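Local coordinates for protein prolyl-tRNA synthetase (Giardia lamblia ATCC 50803, PDB 3IAL) that probably catalyses the ATP-dependent attachment of L-proline to tRNA(Pro), and is captured here with the prolyl-adenylate intermediate bound, at residues B[64-69]-B[146-151]; B[188-193]-B[239-244]; B[209-214]-B[235-240]; B[225-230]-B[485-490]. All blocks are in the same frame, centred on the assembly; numbering follows the deposited sequence.

Contact 1: residues B[64-69]-B[146-151]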
# COMPACT_ATOMS: atom_id res chain seq x y z
N LEU B 64 -5.25 -2.00 -7.71
CA LEU B 64 -5.99 -2.83 -8.66
C LEU B 64 -5.29 -4.16 -8.89
O LEU B 64 -5.92 -5.22 -8.89
CB LEU B 64 -6.21 -2.12 -10.00
CG LEU B 64 -6.94 -2.97 -11.06
CD1 LEU B 64 -8.38 -3.34 -10.63
CD2 LEU B 64 -6.94 -2.26 -12.41
N CYS B 65 -3.98 -4.11 -9.10
CA CYS B 65 -3.18 -5.33 -9.24
C CYS B 65 -3.35 -6.25 -8.03
O CYS B 65 -3.58 -7.45 -8.17
CB CYS B 65 -1.70 -5.00 -9.43
SG CYS B 65 -0.74 -6.44 -9.91
N GLU B 66 -3.24 -5.66 -6.85
CA GLU B 66 -3.36 -6.41 -5.61
C GLU B 66 -4.73 -7.09 -5.53
O GLU B 66 -4.82 -8.29 -5.27
CB GLU B 66 -3.15 -5.48 -4.41
CG GLU B 66 -1.69 -5.02 -4.25
CD GLU B 66 -1.53 -3.76 -3.40
OE1 GLU B 66 -2.54 -3.24 -2.89
OE2 GLU B 66 -0.38 -3.29 -3.24
N GLU B 67 -5.77 -6.31 -5.79
CA GLU B 67 -7.16 -6.79 -5.80
C GLU B 67 -7.39 -7.94 -6.78
O GLU B 67 -8.07 -8.92 -6.45
CB GLU B 67 -8.11 -5.64 -6.15
CG GLU B 67 -8.29 -4.60 -5.06
CD GLU B 67 -9.03 -3.36 -5.56
OE1 GLU B 67 -9.48 -3.34 -6.74
OE2 GLU B 67 -9.17 -2.39 -4.77
N GLU B 68 -6.84 -7.81 -7.99
CA GLU B 68 -7.01 -8.83 -9.05
C GLU B 68 -6.19 -10.10 -8.74
O GLU B 68 -6.64 -11.21 -9.01
CB GLU B 68 -6.59 -8.27 -10.41
CG GLU B 68 -7.49 -7.17 -10.95
CD GLU B 68 -8.93 -7.63 -11.10
OE1 GLU B 68 -9.16 -8.65 -11.79
OE2 GLU B 68 -9.82 -6.98 -10.51
N TYR B 69 -5.00 -9.92 -8.19
CA TYR B 69 -4.20 -11.04 -7.73
C TYR B 69 -4.92 -11.81 -6.62
O TYR B 69 -4.96 -13.03 -6.66
CB TYR B 69 -2.81 -10.58 -7.26
CG TYR B 69 -1.76 -10.40 -8.37
CD1 TYR B 69 -1.92 -10.95 -9.65
CD2 TYR B 69 -0.59 -9.69 -8.12
CE1 TYR B 69 -0.95 -10.78 -10.63
CE2 TYR B 69 0.37 -9.52 -9.10
CZ TYR B 69 0.18 -10.06 -10.35
OH TYR B 69 1.15 -9.89 -11.32
N HIS B 146 2.60 -12.15 -3.59
CA HIS B 146 3.03 -10.96 -4.28
C HIS B 146 3.24 -9.85 -3.27
O HIS B 146 2.69 -9.91 -2.17
CB HIS B 146 2.01 -10.53 -5.34
CG HIS B 146 0.73 -10.03 -4.77
ND1 HIS B 146 0.49 -8.69 -4.56
CD2 HIS B 146 -0.37 -10.69 -4.34
CE1 HIS B 146 -0.72 -8.55 -4.03
NE2 HIS B 146 -1.25 -9.74 -3.88
N GLN B 147 4.03 -8.85 -3.64
CA GLN B 147 4.25 -7.69 -2.80
C GLN B 147 4.39 -6.42 -3.63
O GLN B 147 4.90 -6.45 -4.74
CB GLN B 147 5.49 -7.87 -1.93
CG GLN B 147 6.80 -7.95 -2.68
CD GLN B 147 7.97 -8.15 -1.74
OE1 GLN B 147 7.77 -8.37 -0.54
NE2 GLN B 147 9.19 -8.10 -2.28
N THR B 148 3.90 -5.33 -3.07
CA THR B 148 4.00 -4.01 -3.66
C THR B 148 5.03 -3.32 -2.81
O THR B 148 4.88 -3.24 -1.59
CB THR B 148 2.67 -3.26 -3.57
OG1 THR B 148 1.71 -3.92 -4.39
CG2 THR B 148 2.84 -1.80 -4.00
N CYS B 149 6.09 -2.83 -3.44
CA CYS B 149 7.21 -2.27 -2.71
C CYS B 149 8.11 -1.53 -3.69
O CYS B 149 7.76 -1.40 -4.87
CB CYS B 149 8.01 -3.38 -2.01
SG CYS B 149 8.90 -4.51 -3.15
N THR B 150 9.26 -1.07 -3.22
CA THR B 150 10.25 -0.50 -4.11
C THR B 150 11.44 -1.44 -4.19
O THR B 150 11.74 -2.17 -3.23
CB THR B 150 10.65 0.94 -3.71
OG1 THR B 150 11.52 0.92 -2.57
CG2 THR B 150 9.42 1.77 -3.40
N ILE B 151 12.08 -1.44 -5.36
CA ILE B 151 13.35 -2.14 -5.59
C ILE B 151 14.38 -1.09 -5.98
O ILE B 151 14.03 0.08 -6.22
CB ILE B 151 13.23 -3.23 -6.68
CG1 ILE B 151 12.58 -2.67 -7.96
CG2 ILE B 151 12.44 -4.43 -6.15
CD1 ILE B 151 12.87 -3.50 -9.22
O HOH W 1 -3.75 -9.34 -2.79
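Glu66 and Tyr69 on helix 52-71 face His146 and Thr148 on strand 143-152; the short helix and strand axes run almost antiparallel, at 171°, and come within 9.7 Å. The backbones stay well apart, so side chains span the gap. Tyr69 packs over one face of the His146 ring. Its CB sits 4.1 Å from the ring centroid in a CH-pi contact, and its CD2 reaches His146 CG at 3.6 Å. The two rings meet obliquely, with planes 59° apart. His146 is approached at its edge by the other helix residue, Glu66, whose CG lies 3.7 Å from His146 CE1. With CG beside the backbone N (chi1 -71°) and the chain extended beyond it, Glu66 passes the imidazole and carries its carboxylate on to Thr148. There Thr148 OG1 donates to Glu66 OE2; the modelled separation of 2.5 Å is very short, and its exact value is doubtful. A water in the imidazole plane, 2.8 Å from His146 NE2, donates to the helix carbonyl Glu66 O at 2.9 Å, making a second polar bridge. Asn171 on strand 167-177 bonds both His146 ND1 and Thr148 OG1, while Glu66 OE1 forms a salt bridge with Arg63 of the second subunit. The chemistry implies an imidazole fixed in rotation by polar partners at both nitrogens and by Tyr69 on one face. The buried Glu66 carboxylate is shared between Thr148 of strand 143-152 and the dimer interface, where the neighbouring arginine would probably favour its ionised form.

Contact 2: residues B[188-193]-B[239-244]. With PR8 (5'-O-[(R)-hydroxy{[(2S)-pyrrolidin-2-ylcarbonyl]oxy}phosphoryl]adenosine), chain H.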
# COMPACT_ATOMS: atom_id res chain seq x y z
N SER B 188 -0.64 -17.58 -17.90
CA SER B 188 -1.93 -17.10 -18.41
C SER B 188 -2.68 -16.29 -17.35
O SER B 188 -3.28 -15.27 -17.67
CB SER B 188 -2.82 -18.25 -18.87
OG SER B 188 -2.18 -19.01 -19.88
N ASP B 189 -2.66 -16.76 -16.10
CA ASP B 189 -3.29 -16.01 -15.00
C ASP B 189 -2.67 -14.62 -14.85
O ASP B 189 -3.37 -13.64 -14.65
CB ASP B 189 -3.21 -16.77 -13.67
CG ASP B 189 -4.21 -17.90 -13.58
OD1 ASP B 189 -5.03 -18.06 -14.51
OD2 ASP B 189 -4.19 -18.64 -12.57
N TYR B 190 -1.34 -14.55 -14.94
CA TYR B 190 -0.64 -13.27 -14.88
C TYR B 190 -1.10 -12.38 -16.04
O TYR B 190 -1.41 -11.22 -15.84
CB TYR B 190 0.88 -13.44 -14.96
CG TYR B 190 1.58 -14.14 -13.81
CD1 TYR B 190 1.23 -13.93 -12.48
CD2 TYR B 190 2.67 -14.96 -14.06
CE1 TYR B 190 1.93 -14.57 -11.44
CE2 TYR B 190 3.36 -15.59 -13.05
CZ TYR B 190 3.00 -15.39 -11.74
OH TYR B 190 3.73 -16.04 -10.77
N TRP B 191 -1.14 -12.94 -17.26
CA TRP B 191 -1.58 -12.18 -18.43
C TRP B 191 -3.02 -11.69 -18.33
O TRP B 191 -3.32 -10.59 -18.80
CB TRP B 191 -1.37 -12.98 -19.73
CG TRP B 191 0.04 -12.89 -20.20
CD1 TRP B 191 0.98 -13.88 -20.21
CD2 TRP B 191 0.70 -11.72 -20.70
NE1 TRP B 191 2.17 -13.40 -20.68
CE2 TRP B 191 2.03 -12.08 -20.99
CE3 TRP B 191 0.29 -10.40 -20.92
CZ2 TRP B 191 2.95 -11.17 -21.50
CZ3 TRP B 191 1.20 -9.49 -21.42
CH2 TRP B 191 2.52 -9.89 -21.71
N LYS B 192 -3.90 -12.48 -17.71
CA LYS B 192 -5.26 -12.01 -17.45
C LYS B 192 -5.27 -10.70 -16.64
O LYS B 192 -6.04 -9.79 -16.93
CB LYS B 192 -6.10 -13.05 -16.72
CG LYS B 192 -7.04 -13.85 -17.62
CD LYS B 192 -6.33 -14.95 -18.37
CE LYS B 192 -7.30 -15.99 -18.89
NZ LYS B 192 -7.86 -16.79 -17.76
N VAL B 193 -4.40 -10.62 -15.64
CA VAL B 193 -4.35 -9.44 -14.79
C VAL B 193 -3.77 -8.23 -15.53
O VAL B 193 -4.26 -7.12 -15.36
CB VAL B 193 -3.58 -9.71 -13.49
CG1 VAL B 193 -3.45 -8.45 -12.66
CG2 VAL B 193 -4.30 -10.80 -12.69
N ALA B 239 5.53 -5.00 -18.81
CA ALA B 239 5.29 -6.17 -17.98
C ALA B 239 6.39 -7.18 -18.26
O ALA B 239 6.84 -7.30 -19.39
CB ALA B 239 3.94 -6.78 -18.27
N GLY B 240 6.81 -7.89 -17.22
CA GLY B 240 7.72 -9.01 -17.36
C GLY B 240 7.14 -10.21 -16.64
O GLY B 240 6.89 -10.15 -15.44
N ILE B 241 6.92 -11.28 -17.39
CA ILE B 241 6.26 -12.48 -16.89
C ILE B 241 7.13 -13.69 -17.23
O ILE B 241 7.35 -13.99 -18.40
CB ILE B 241 4.83 -12.58 -17.50
CG1 ILE B 241 3.92 -11.53 -16.85
CG2 ILE B 241 4.24 -13.97 -17.33
CD1 ILE B 241 2.56 -11.36 -17.52
N HIS B 242 7.62 -14.39 -16.21
CA HIS B 242 8.71 -15.36 -16.39
C HIS B 242 8.42 -16.76 -15.84
O HIS B 242 7.86 -16.92 -14.77
CB HIS B 242 9.97 -14.82 -15.73
CG HIS B 242 10.23 -13.39 -16.04
ND1 HIS B 242 10.83 -12.98 -17.21
CD2 HIS B 242 9.93 -12.26 -15.36
CE1 HIS B 242 10.90 -11.66 -17.23
NE2 HIS B 242 10.37 -11.20 -16.12
N ASN B 243 8.85 -17.76 -16.61
CA ASN B 243 8.86 -19.15 -16.17
C ASN B 243 10.31 -19.46 -15.80
O ASN B 243 11.17 -19.51 -16.67
CB ASN B 243 8.35 -20.08 -17.28
CG ASN B 243 8.09 -21.50 -16.78
OD1 ASN B 243 8.75 -21.99 -15.87
ND2 ASN B 243 7.12 -22.17 -17.39
N LEU B 244 10.57 -19.62 -14.51
CA LEU B 244 11.93 -19.81 -14.01
C LEU B 244 12.34 -21.28 -13.98
O LEU B 244 13.49 -21.61 -13.64
CB LEU B 244 12.04 -19.20 -12.61
CG LEU B 244 11.70 -17.71 -12.53
CD1 LEU B 244 11.93 -17.21 -11.11
CD2 LEU B 244 12.55 -16.90 -13.53
C PR8 H . 11.37 -9.12 -13.03
N PR8 H . 11.43 -10.23 -10.88
O PR8 H . 12.11 -8.30 -12.49
P PR8 H . 11.38 -7.74 -15.09
N1 PR8 H . 12.48 1.84 -13.91
C2 PR8 H . 11.17 1.62 -13.92
N3 PR8 H . 10.65 0.41 -14.14
C4 PR8 H . 11.44 -0.64 -14.37
C5 PR8 H . 12.82 -0.44 -14.38
C6 PR8 H . 13.33 0.83 -14.14
N6 PR8 H . 14.65 1.03 -14.14
N7 PR8 H . 13.38 -1.62 -14.63
C8 PR8 H . 12.41 -2.52 -14.76
N9 PR8 H . 11.22 -1.93 -14.61
CA PR8 H . 10.84 -10.31 -12.23
CB PR8 H . 9.34 -10.17 -12.06
CD PR8 H . 10.35 -10.36 -9.92
CG PR8 H . 9.16 -9.68 -10.62
C1' PR8 H . 9.90 -2.64 -14.71
O10 PR8 H . 10.97 -9.10 -14.33
O1P PR8 H . 12.83 -7.65 -15.39
C2' PR8 H . 9.59 -3.12 -16.15
O2' PR8 H . 8.20 -2.91 -16.45
O2P PR8 H . 10.53 -7.75 -16.46
C3' PR8 H . 9.81 -4.61 -16.05
O3' PR8 H . 9.05 -5.30 -17.05
C4' PR8 H . 9.18 -4.82 -14.68
O4' PR8 H . 9.90 -3.85 -13.89
C5' PR8 H . 9.42 -6.25 -14.23
O5' PR8 H . 10.80 -6.52 -14.21
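Helix 180-201 lies against strand 235-245 with Tyr190 opposite Ile241, their CA atoms 7.2 Å apart, the nearest CA pair of the two segments. Ile241 alone carries nearly all the packing. With CG1 beside the backbone N (chi1 -73°) and the chain extended to CD1, that methyl stands over the five-membered ring of Trp191, 3.6 Å from the centroid and only 12° off the ring normal, a nearly vertical CH-pi contact. The same methyl touches Tyr190 CB at 3.7 Å, while the other branch, CG2, comes to Tyr190 CD2 at 3.8 Å. The polar ends of both aromatics are tied elsewhere: Tyr190 OH to Thr269, and Trp191 NE1 to Glu224. On the side of the strand away from the helix, His242 turns its ring edge to the prolyl-adenylate. Its NE2 donates to O10, the oxygen joining prolyl carbonyl and phosphate, at 2.8 Å with a bent N-H...O angle of 134°, and more weakly to phosphate O2P at 3.5 Å. Ser223 OG bonds His242 ND1, which probably helps set the ring's rotation. Gly240 lets O2P within 3.2 Å of its CA. A helix packed behind an antiparallel sheet that carries the adenylate on its other face is the hallmark of the class II aminoacyl-tRNA synthetase catalytic fold.

Contact 3: residues B[209-214]-B[235-240]. With PR8 (5'-O-[(R)-hydroxy{[(2S)-pyrrolidin-2-ylcarbonyl]oxy}phosphoryl]adenosine), chain H; GOL (glycerol), chain I.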
# COMPACT_ATOMS: atom_id res chain seq x y z
N LEU B 209 4.94 -10.52 -26.29
CA LEU B 209 6.00 -11.27 -26.94
C LEU B 209 6.67 -12.27 -26.02
O LEU B 209 6.76 -12.06 -24.82
CB LEU B 209 7.09 -10.32 -27.44
CG LEU B 209 6.70 -9.25 -28.45
CD1 LEU B 209 7.84 -8.26 -28.60
CD2 LEU B 209 6.31 -9.88 -29.79
N ARG B 210 7.16 -13.35 -26.62
CA ARG B 210 8.19 -14.16 -26.01
C ARG B 210 9.52 -13.43 -26.28
O ARG B 210 9.96 -13.33 -27.42
CB ARG B 210 8.20 -15.56 -26.63
CG ARG B 210 9.30 -16.50 -26.08
CD ARG B 210 9.00 -16.97 -24.67
NE ARG B 210 7.86 -17.89 -24.62
CZ ARG B 210 7.92 -19.20 -24.88
NH1 ARG B 210 9.07 -19.79 -25.23
NH2 ARG B 210 6.82 -19.94 -24.80
N ARG B 211 10.13 -12.91 -25.22
CA ARG B 211 11.41 -12.20 -25.34
C ARG B 211 12.45 -13.13 -25.96
O ARG B 211 12.50 -14.32 -25.64
CB ARG B 211 11.86 -11.67 -23.98
CG ARG B 211 13.22 -10.96 -23.95
CD ARG B 211 13.17 -9.61 -24.64
NE ARG B 211 12.46 -8.58 -23.89
CZ ARG B 211 11.65 -7.65 -24.43
NH1 ARG B 211 11.38 -7.65 -25.73
NH2 ARG B 211 11.07 -6.74 -23.65
N VAL B 212 13.27 -12.59 -26.87
CA VAL B 212 14.36 -13.37 -27.47
C VAL B 212 15.20 -14.08 -26.40
O VAL B 212 15.47 -13.52 -25.33
CB VAL B 212 15.28 -12.50 -28.34
CG1 VAL B 212 14.53 -12.04 -29.60
CG2 VAL B 212 15.84 -11.32 -27.54
N CYS B 213 15.59 -15.32 -26.69
CA CYS B 213 16.16 -16.19 -25.67
C CYS B 213 17.53 -15.73 -25.15
O CYS B 213 17.88 -16.01 -24.00
CB CYS B 213 16.22 -17.64 -26.17
SG CYS B 213 17.26 -17.89 -27.60
N TRP B 214 18.27 -14.97 -25.95
CA TRP B 214 19.55 -14.39 -25.50
C TRP B 214 19.40 -13.14 -24.61
O TRP B 214 20.40 -12.59 -24.16
CB TRP B 214 20.47 -14.08 -26.69
CG TRP B 214 19.88 -13.09 -27.67
CD1 TRP B 214 19.94 -11.73 -27.59
CD2 TRP B 214 19.12 -13.39 -28.85
NE1 TRP B 214 19.28 -11.16 -28.65
CE2 TRP B 214 18.76 -12.16 -29.44
CE3 TRP B 214 18.72 -14.58 -29.46
CZ2 TRP B 214 18.01 -12.09 -30.62
CZ3 TRP B 214 17.97 -14.51 -30.64
CH2 TRP B 214 17.63 -13.27 -31.20
N VAL B 235 9.69 1.45 -27.91
CA VAL B 235 8.85 0.60 -27.05
C VAL B 235 9.38 0.59 -25.61
O VAL B 235 10.59 0.72 -25.38
CB VAL B 235 8.78 -0.86 -27.55
CG1 VAL B 235 8.10 -0.94 -28.91
CG2 VAL B 235 10.18 -1.50 -27.58
N LEU B 236 8.47 0.42 -24.67
CA LEU B 236 8.79 0.35 -23.26
C LEU B 236 8.33 -0.99 -22.72
O LEU B 236 7.14 -1.31 -22.82
CB LEU B 236 8.07 1.49 -22.53
CG LEU B 236 8.36 1.69 -21.05
CD1 LEU B 236 9.83 2.06 -20.85
CD2 LEU B 236 7.44 2.75 -20.46
N GLN B 237 9.24 -1.79 -22.15
CA GLN B 237 8.85 -3.06 -21.54
C GLN B 237 8.13 -2.75 -20.24
O GLN B 237 8.71 -2.23 -19.30
CB GLN B 237 10.05 -3.97 -21.25
CG GLN B 237 9.64 -5.31 -20.65
CD GLN B 237 10.81 -6.17 -20.22
OE1 GLN B 237 11.78 -6.33 -20.95
NE2 GLN B 237 10.71 -6.74 -19.02
N THR B 238 6.85 -3.09 -20.21
CA THR B 238 5.92 -2.62 -19.18
C THR B 238 5.33 -3.77 -18.36
O THR B 238 4.69 -3.54 -17.33
CB THR B 238 4.82 -1.79 -19.87
OG1 THR B 238 5.45 -0.71 -20.58
CG2 THR B 238 3.80 -1.22 -18.88
N ALA B 239 5.53 -5.00 -18.81
CA ALA B 239 5.29 -6.17 -17.98
C ALA B 239 6.39 -7.18 -18.26
O ALA B 239 6.84 -7.30 -19.39
CB ALA B 239 3.94 -6.78 -18.27
N GLY B 240 6.81 -7.89 -17.22
CA GLY B 240 7.72 -9.01 -17.36
C GLY B 240 7.14 -10.21 -16.64
O GLY B 240 6.89 -10.15 -15.44
C PR8 H . 11.37 -9.12 -13.03
N PR8 H . 11.43 -10.23 -10.88
O PR8 H . 12.11 -8.30 -12.49
P PR8 H . 11.38 -7.74 -15.09
N1 PR8 H . 12.48 1.84 -13.91
C2 PR8 H . 11.17 1.62 -13.92
N3 PR8 H . 10.65 0.41 -14.14
C4 PR8 H . 11.44 -0.64 -14.37
C5 PR8 H . 12.82 -0.44 -14.38
C6 PR8 H . 13.33 0.83 -14.14
N6 PR8 H . 14.65 1.03 -14.14
N7 PR8 H . 13.38 -1.62 -14.63
C8 PR8 H . 12.41 -2.52 -14.76
N9 PR8 H . 11.22 -1.93 -14.61
CA PR8 H . 10.84 -10.31 -12.23
CB PR8 H . 9.34 -10.17 -12.06
CD PR8 H . 10.35 -10.36 -9.92
CG PR8 H . 9.16 -9.68 -10.62
C1' PR8 H . 9.90 -2.64 -14.71
O10 PR8 H . 10.97 -9.10 -14.33
O1P PR8 H . 12.83 -7.65 -15.39
C2' PR8 H . 9.59 -3.12 -16.15
O2' PR8 H . 8.20 -2.91 -16.45
O2P PR8 H . 10.53 -7.75 -16.46
C3' PR8 H . 9.81 -4.61 -16.05
O3' PR8 H . 9.05 -5.30 -17.05
C4' PR8 H . 9.18 -4.82 -14.68
O4' PR8 H . 9.90 -3.85 -13.89
C5' PR8 H . 9.42 -6.25 -14.23
O5' PR8 H . 10.80 -6.52 -14.21
C1 GOL I . 12.71 -9.01 -18.16
O1 GOL I . 12.89 -7.65 -17.89
C2 GOL I . 13.77 -9.49 -19.15
O2 GOL I . 14.98 -8.80 -18.92
C3 GOL I . 13.29 -9.30 -20.59
O3 GOL I . 13.88 -8.17 -21.20
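Arg211 reaches Gln237 across a gap that the backbones do not close, and one hydrogen bond forms the tight part of this contact. Arg211 NH2 donates to Gln237 OE1 at 2.8 Å, nearly straight at 165°. The amide oxygen lies close to the guanidinium plane, but the donor stands 38° above the amide's carbonyl plane, the two flat groups being turned against each other. Gln237 gets there by an extended chain, with CG opposite the backbone N (chi1 -178°), whereas Arg211 bends twice to bring its edge round. The glutamine then works in both directions: its NE2 donates to the ribose O3' of the prolyl-adenylate at 3.0 Å, and its backbone O accepts from O2' at the same length.

The looser side holds a glycerol, probably from the crystallisation liquor. Its O3 donates to Gln237 OE1 at 2.8 Å and receives only a weak bond from Arg211 NE, 3.1 Å away; Gln237 NE2 also donates to glycerol O1 at 2.6 Å. Behind the arginine, Asp227 forms a salt bridge with NH2, and Arg487 O accepts from NH1, so the guanidinium is steadied independently of the glycerol. Strand 222-229 lies between strands 207-211 and 235-245 in the antiparallel sheet, so the side chains reach past it, while helix 276-285 packs against Leu236 and Thr238.

Contact 4: residues B[225-230]-B[485-490]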
# COMPACT_ATOMS: atom_id res chain seq x y z
N VAL B 225 6.76 -10.78 -22.27
CA VAL B 225 6.74 -9.35 -22.01
C VAL B 225 5.62 -8.64 -22.76
O VAL B 225 5.10 -9.14 -23.75
CB VAL B 225 8.08 -8.69 -22.43
CG1 VAL B 225 9.23 -9.28 -21.64
CG2 VAL B 225 8.32 -8.83 -23.96
N SER B 226 5.27 -7.46 -22.25
CA SER B 226 4.42 -6.52 -22.95
C SER B 226 5.28 -5.31 -23.31
O SER B 226 5.67 -4.53 -22.43
CB SER B 226 3.24 -6.10 -22.08
OG SER B 226 2.39 -5.21 -22.80
N ASP B 227 5.60 -5.20 -24.59
CA ASP B 227 6.35 -4.06 -25.12
C ASP B 227 5.37 -3.01 -25.65
O ASP B 227 4.71 -3.24 -26.66
CB ASP B 227 7.28 -4.51 -26.25
CG ASP B 227 8.57 -5.08 -25.76
OD1 ASP B 227 8.92 -4.90 -24.57
OD2 ASP B 227 9.28 -5.71 -26.58
N VAL B 228 5.30 -1.87 -24.98
CA VAL B 228 4.29 -0.86 -25.30
C VAL B 228 4.89 0.24 -26.17
O VAL B 228 5.88 0.84 -25.80
CB VAL B 228 3.72 -0.24 -24.02
CG1 VAL B 228 2.81 0.95 -24.35
CG2 VAL B 228 2.97 -1.29 -23.20
N VAL B 229 4.28 0.49 -27.33
CA VAL B 229 4.72 1.59 -28.17
C VAL B 229 4.39 2.94 -27.52
O VAL B 229 3.24 3.23 -27.19
CB VAL B 229 4.08 1.54 -29.56
CG1 VAL B 229 4.58 2.72 -30.40
CG2 VAL B 229 4.38 0.21 -30.25
N MET B 230 5.43 3.75 -27.32
CA MET B 230 5.30 5.09 -26.74
C MET B 230 5.22 6.13 -27.86
O MET B 230 5.59 5.84 -29.01
CB MET B 230 6.49 5.36 -25.83
CG MET B 230 6.54 4.42 -24.62
SD MET B 230 5.34 4.88 -23.36
CE MET B 230 6.12 6.34 -22.69
N GLU B 485 16.41 -3.25 -31.79
CA GLU B 485 16.73 -4.60 -31.37
C GLU B 485 15.58 -5.55 -31.62
O GLU B 485 14.41 -5.15 -31.60
CB GLU B 485 17.14 -4.62 -29.91
CG GLU B 485 16.06 -4.23 -28.93
CD GLU B 485 16.61 -4.03 -27.54
OE1 GLU B 485 17.60 -3.28 -27.40
OE2 GLU B 485 16.06 -4.63 -26.59
N ILE B 486 15.92 -6.81 -31.84
CA ILE B 486 14.91 -7.84 -31.96
C ILE B 486 14.37 -8.09 -30.55
O ILE B 486 15.10 -8.49 -29.66
CB ILE B 486 15.46 -9.12 -32.58
CG1 ILE B 486 15.98 -8.84 -33.99
CG2 ILE B 486 14.38 -10.18 -32.62
CD1 ILE B 486 16.63 -10.05 -34.66
N ARG B 487 13.07 -7.84 -30.38
CA ARG B 487 12.41 -7.93 -29.09
C ARG B 487 11.89 -9.32 -28.81
O ARG B 487 11.98 -9.81 -27.69
CB ARG B 487 11.25 -6.94 -29.03
CG ARG B 487 11.70 -5.50 -29.21
CD ARG B 487 12.62 -5.04 -28.09
NE ARG B 487 11.87 -4.64 -26.90
CZ ARG B 487 12.41 -4.06 -25.83
NH1 ARG B 487 13.71 -3.84 -25.77
NH2 ARG B 487 11.64 -3.71 -24.81
N GLY B 488 11.31 -9.94 -29.84
CA GLY B 488 10.83 -11.31 -29.73
C GLY B 488 9.73 -11.64 -30.72
O GLY B 488 9.47 -10.88 -31.67
N HIS B 489 9.09 -12.77 -30.50
CA HIS B 489 7.97 -13.21 -31.32
C HIS B 489 6.80 -13.61 -30.43
O HIS B 489 6.97 -13.86 -29.24
CB HIS B 489 8.40 -14.38 -32.21
CG HIS B 489 8.50 -15.69 -31.48
ND1 HIS B 489 9.53 -15.99 -30.63
CD2 HIS B 489 7.68 -16.77 -31.49
CE1 HIS B 489 9.34 -17.21 -30.13
NE2 HIS B 489 8.23 -17.70 -30.64
N ASN B 490 5.62 -13.66 -31.02
CA ASN B 490 4.43 -14.16 -30.34
C ASN B 490 4.19 -15.59 -30.78
O ASN B 490 3.87 -15.83 -31.94
CB ASN B 490 3.23 -13.29 -30.71
CG ASN B 490 2.02 -13.54 -29.83
OD1 ASN B 490 1.80 -14.65 -29.34
ND2 ASN B 490 1.23 -12.50 -29.62
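The guanidinium of Arg487 is held by its edges: the Asp227 carboxylate takes the side bearing NE and NH2, Glu485 takes NH1, and nothing from these two segments stacks on either face. The grip on Asp227 is side-on and two-pronged. NE donates to Asp227 OD2 at 2.8 Å and NH2 to Asp227 OD1 at 3.0 Å, so each carboxylate oxygen has its own nitrogen in the salt bridge. It is not a coplanar pairing: the planes are 36° apart, and both oxygens are met from above the carboxylate plane, about 50° out of it. Arg487 folds at chi2 (-63°) and again at chi3, which curls the chain past the acid and leaves OD2 only 3.4 Å from Arg487 CB. At the third nitrogen, NH1 meets Glu485 OE2 at 2.6 Å, completing an acid-base-acid network in which the arginine separates two like charges and probably steadies both as anions. Asp227 OD1 has a second basic partner in Arg211.

Strand 207-211 runs between the two strands that carry this network, and the CA atoms of Asp227 and Arg487 are 8.2 Å apart. Arg487 and Gly488 form a classic beta bulge against strand 510-515. The site is thus a salt-bridge network, with a buried Asp227-Arg487 pair, at the seam between the class II catalytic core and the C-terminal domain found in archaeal- and eukaryotic-type prolyl-tRNA synthetases.

Overall arrangement
Contacts 1, 2 and 4 are buried, whereas contact 3 is partly buried. Contacts 1 and 2 set helices 52-71 and 180-201 against the catalytic strands, and they touch through Tyr69 and Val193; contact 1 mixes polar and aromatic groups and is the one with a partner in the second subunit, while contact 2 is apolar behind its strand. Contacts 2 and 3 share Ala239 and Gly240 of strand 235-245 and both meet the adenylate, contact 2 at the prolyl-phosphate linkage through His242, contact 3 mainly at the ribose through Gln237. Contacts 3 and 4, centres about 5 Å apart, are wholly polar between strands, and Asp227 couples their two arginines beside the C-terminal domain.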